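PDB 5T20: mannose-specific lectin 2 chain 1 from Colocasia esculenta, which binds mannose as one chain of a heterotetrameric lectin and agglutinates rabbit erythrocytes. Local coordinates for residues Gln28-Leu33 against Thr44-Arg49. Sequence-based numbering, arbitrary orientation.
Sequences QNDCNL and TANNGR. With MAN (alpha-D-mannopyranose), chain S; MAN (alpha-D-mannopyranose), chain B.
Asn46 N donates to Asp30 O over 2.7 Å, approaching nearly head-on to the carbonyl at a C=O...N angle of 162°, while the CA-H of Ala45 leans on the same oxygen. Two further hydrogen bonds tie the loop 28-33 to the loop 44-49, one from a hydroxyl to a backbone carbonyl and one from a backbone N-H to a side-chain amide oxygen. The hydroxyl of Thr44, placed between its own backbone N and carbonyl carbon (chi1 49°), donates a hydrogen bond to Cys31 O (OG1 to O 2.8 Å) and is also hydrogen-bonded to Ser42 OG. Thr44 N reaches Asn32 OD1 at 3.1 Å from above the amide plane, 62° out of it. Both loops are shaped by tight turns, type I at Gln28-Cys31 and type II at Thr44-Asn47. Asp30 OD1 accepts from Asn32 N in an Asx turn, while OD2 of the same carboxylate meets the sugar.

These turns build a carbohydrate site of the bulb-type lectin domain, in which Gln28 to Asn32 open the mannose-binding motif completed by Tyr36. One mannose (chain S) is gripped through O2, which donates to Asp30 OD2 over 2.7 Å and accepts from Asn32 ND2 at 3.0 Å; the same ND2 is also hydrogen-bonded to Gln41 OE1. Asn29 OD1 accepts from O3 of the second mannose (chain B) at 2.8 Å. A water donates to both Asp30 OD2 and Asn46 OD1, bridging the two loops.

Van der Waals contacts are modest: Ala45 CB packs against Asn32 CB at 3.9 Å, the apolar one, and borders Asp30 OD2. Cys31 CB lies against the Gly48 carbonyl, and its sulfur continues into the disulfide with Cys51.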
ATOM      1  N   GLN C  28      -9.386  11.577  15.302  1.00 10.28           N
ATOM      2  CA  GLN C  28     -10.426  12.458  15.822  1.00 10.16           C
ATOM      3  C   GLN C  28      -9.942  13.735  16.493  1.00 13.99           C
ATOM      4  O   GLN C  28      -8.785  13.848  16.903  1.00 11.85           O
ATOM      5  CB  GLN C  28     -11.310  11.680  16.793  1.00 11.54           C
ATOM      6  CG  GLN C  28     -12.025  10.515  16.117  1.00 12.80           C
ATOM      7  CD  GLN C  28     -12.928   9.764  17.053  1.00 19.82           C
ATOM      8  OE1 GLN C  28     -12.798   9.782  18.293  1.00 20.29           O
ATOM      9  NE2 GLN C  28     -13.858   9.091  16.469  1.00  5.20           N
ATOM     10  N   ASN C  29     -10.885  14.686  16.642  1.00 12.59           N
ATOM     11  CA  ASN C  29     -10.690  15.991  17.284  1.00 14.35           C
ATOM     12  C   ASN C  29     -10.366  15.825  18.773  1.00 19.34           C
ATOM     13  O   ASN C  29      -9.679  16.677  19.338  1.00 19.79           O
ATOM     14  CB  ASN C  29     -11.947  16.867  17.118  1.00 18.52           C
ATOM     15  CG  ASN C  29     -13.202  16.263  17.729  1.00 30.85           C
ATOM     16  OD1 ASN C  29     -13.464  15.065  17.617  1.00 14.84           O
ATOM     17  ND2 ASN C  29     -14.000  17.076  18.418  1.00 27.84           N
ATOM     18  N   ASP C  30     -10.838  14.716  19.402  1.00 13.70           N
ATOM     19  CA  ASP C  30     -10.555  14.436  20.814  1.00 13.46           C
ATOM     20  C   ASP C  30      -9.214  13.673  21.003  1.00 15.48           C
ATOM     21  O   ASP C  30      -8.963  13.197  22.103  1.00 14.35           O
ATOM     22  CB  ASP C  30     -11.716  13.646  21.467  1.00 14.64           C
ATOM     23  CG  ASP C  30     -11.807  12.162  21.135  1.00 13.82           C
ATOM     24  OD1 ASP C  30     -11.204  11.731  20.124  1.00 13.21           O
ATOM     25  OD2 ASP C  30     -12.476  11.435  21.878  1.00 13.52           O
ATOM     26  N   CYS C  31      -8.398  13.509  19.925  1.00 13.71           N
ATOM     27  CA  CYS C  31      -7.059  12.855  19.906  1.00 14.35           C
ATOM     28  C   CYS C  31      -7.129  11.316  19.845  1.00 16.00           C
ATOM     29  O   CYS C  31      -6.083  10.654  19.851  1.00 15.56           O
ATOM     30  CB  CYS C  31      -6.196  13.304  21.084  1.00 16.31           C
ATOM     31  SG  CYS C  31      -4.416  13.351  20.726  1.00 20.86           S
ATOM     32  N   ASN C  32      -8.325  10.740  19.845  1.00 11.18           N
ATOM     33  CA  ASN C  32      -8.407   9.282  19.775  1.00 10.94           C
ATOM     34  C   ASN C  32      -8.369   8.842  18.326  1.00 13.99           C
ATOM     35  O   ASN C  32      -9.103   9.384  17.487  1.00 13.36           O
ATOM     36  CB  ASN C  32      -9.676   8.744  20.469  1.00 12.94           C
ATOM     37  CG  ASN C  32      -9.563   7.322  20.997  1.00 18.73           C
ATOM     38  OD1 ASN C  32      -8.501   6.696  20.971  1.00 13.70           O
ATOM     39  ND2 ASN C  32     -10.672   6.771  21.483  1.00  8.22           N
ATOM     40  N   LEU C  33      -7.481   7.887  18.010  1.00  9.31           N
ATOM     41  CA  LEU C  33      -7.393   7.344  16.648  1.00  8.22           C
ATOM     42  C   LEU C  33      -8.228   6.089  16.660  1.00 12.27           C
ATOM     43  O   LEU C  33      -7.860   5.136  17.328  1.00 11.25           O
ATOM     44  CB  LEU C  33      -5.925   7.093  16.226  1.00  6.40           C
ATOM     45  CG  LEU C  33      -5.681   6.379  14.872  1.00  8.73           C
ATOM     46  CD1 LEU C  33      -6.014   7.303  13.665  1.00  6.72           C
ATOM     47  CD2 LEU C  33      -4.208   5.951  14.752  1.00  9.70           C
ATOM     48  N   THR C  44      -6.498   7.188  23.294  1.00 12.26           N
ATOM     49  CA  THR C  44      -5.909   8.468  23.627  1.00 10.54           C
ATOM     50  C   THR C  44      -6.944   9.593  23.558  1.00 14.46           C
ATOM     51  O   THR C  44      -6.576  10.736  23.300  1.00 14.55           O
ATOM     52  CB  THR C  44      -4.693   8.722  22.716  1.00 16.54           C
ATOM     53  OG1 THR C  44      -5.101   8.475  21.370  1.00 17.20           O
ATOM     54  CG2 THR C  44      -3.499   7.830  23.066  1.00 15.26           C
ATOM     55  N   ALA C  45      -8.217   9.299  23.887  1.00 11.99           N
ATOM     56  CA  ALA C  45      -9.271  10.309  23.938  1.00 12.15           C
ATOM     57  C   ALA C  45      -8.955  11.332  25.035  1.00 15.20           C
ATOM     58  O   ALA C  45      -8.556  10.950  26.140  1.00 16.87           O
ATOM     59  CB  ALA C  45     -10.630   9.656  24.185  1.00 12.85           C
ATOM     60  N   ASN C  46      -9.088  12.643  24.703  1.00 11.08           N
ATOM     61  CA  ASN C  46      -8.819  13.802  25.574  1.00 11.56           C
ATOM     62  C   ASN C  46      -7.318  13.963  25.915  1.00 17.37           C
ATOM     63  O   ASN C  46      -6.989  14.692  26.856  1.00 17.82           O
ATOM     64  CB  ASN C  46      -9.631  13.704  26.886  1.00 13.65           C
ATOM     65  CG  ASN C  46     -11.060  13.251  26.745  1.00 25.68           C
ATOM     66  OD1 ASN C  46     -11.745  13.570  25.764  1.00 22.97           O
ATOM     67  ND2 ASN C  46     -11.502  12.402  27.684  1.00 13.26           N
ATOM     68  N   ASN C  47      -6.408  13.307  25.161  1.00 15.79           N
ATOM     69  CA  ASN C  47      -4.950  13.378  25.419  1.00 17.33           C
ATOM     70  C   ASN C  47      -4.268  14.556  24.704  1.00 22.68           C
ATOM     71  O   ASN C  47      -3.038  14.709  24.787  1.00 23.72           O
ATOM     72  CB  ASN C  47      -4.252  12.066  25.020  1.00 17.92           C
ATOM     73  CG  ASN C  47      -4.380  10.941  26.013  1.00 33.22           C
ATOM     74  OD1 ASN C  47      -5.384  10.795  26.717  1.00 30.96           O
ATOM     75  ND2 ASN C  47      -3.353  10.109  26.084  1.00 23.14           N
ATOM     76  N   GLY C  48      -5.061  15.383  24.042  1.00 18.31           N
ATOM     77  CA  GLY C  48      -4.571  16.546  23.323  1.00 18.70           C
ATOM     78  C   GLY C  48      -5.564  17.129  22.341  1.00 23.06           C
ATOM     79  O   GLY C  48      -6.628  16.555  22.082  1.00 21.76           O
ATOM     80  N   ARG C  49      -5.193  18.268  21.757  1.00 20.74           N
ATOM     81  CA  ARG C  49      -5.999  18.974  20.769  1.00 20.55           C
ATOM     82  C   ARG C  49      -5.220  19.083  19.474  1.00 21.65           C
ATOM     83  O   ARG C  49      -3.981  19.088  19.507  1.00 20.96           O
ATOM     84  CB  ARG C  49      -6.391  20.365  21.294  1.00 25.77           C
TER
HETATM   85  C1  MAN S   1     -14.047   7.389  23.037  1.00 15.84           C
HETATM   86  C2  MAN S   1     -14.121   8.619  22.104  1.00 14.93           C
HETATM   87  C3  MAN S   1     -15.215   8.421  21.059  1.00 16.45           C
HETATM   88  C4  MAN S   1     -15.002   7.095  20.345  1.00 15.95           C
HETATM   89  C5  MAN S   1     -14.861   5.936  21.339  1.00 17.19           C
HETATM   90  C6  MAN S   1     -14.498   4.646  20.578  1.00 21.47           C
HETATM   91  O1  MAN S   1     -15.261   7.249  23.777  1.00 20.41           O
HETATM   92  O2  MAN S   1     -12.861   8.781  21.431  1.00 14.66           O
HETATM   93  O3  MAN S   1     -15.152   9.488  20.083  1.00 16.76           O
HETATM   94  O4  MAN S   1     -16.123   6.872  19.521  1.00 15.79           O
HETATM   95  O5  MAN S   1     -13.806   6.211  22.287  1.00 13.87           O
HETATM   96  O6  MAN S   1     -14.435   3.543  21.493  1.00 27.08           O
HETATM   97  C1  MAN B   2     -16.432  10.105  19.845  1.00 14.27           C
HETATM   98  C2  MAN B   2     -16.304  10.988  18.594  1.00 14.50           C
HETATM   99  C3  MAN B   2     -15.400  12.199  18.896  1.00 15.41           C
HETATM  100  C4  MAN B   2     -15.943  12.972  20.089  1.00 15.89           C
HETATM  101  C5  MAN B   2     -16.034  12.024  21.301  1.00 15.72           C
HETATM  102  C6  MAN B   2     -16.530  12.778  22.528  1.00 18.91           C
HETATM  103  O2  MAN B   2     -17.605  11.446  18.177  1.00 15.90           O
HETATM  104  O3  MAN B   2     -15.391  13.090  17.768  1.00 16.10           O
HETATM  105  O4  MAN B   2     -15.058  14.116  20.366  1.00 17.25           O
HETATM  106  O5  MAN B   2     -16.898  10.885  21.010  1.00 13.84           O
HETATM  107  O6  MAN B   2     -17.877  13.196  22.305  1.00 21.05           O
HETATM  108  O   HOH W   1     -13.449  12.327  24.073  1.00 18.58           O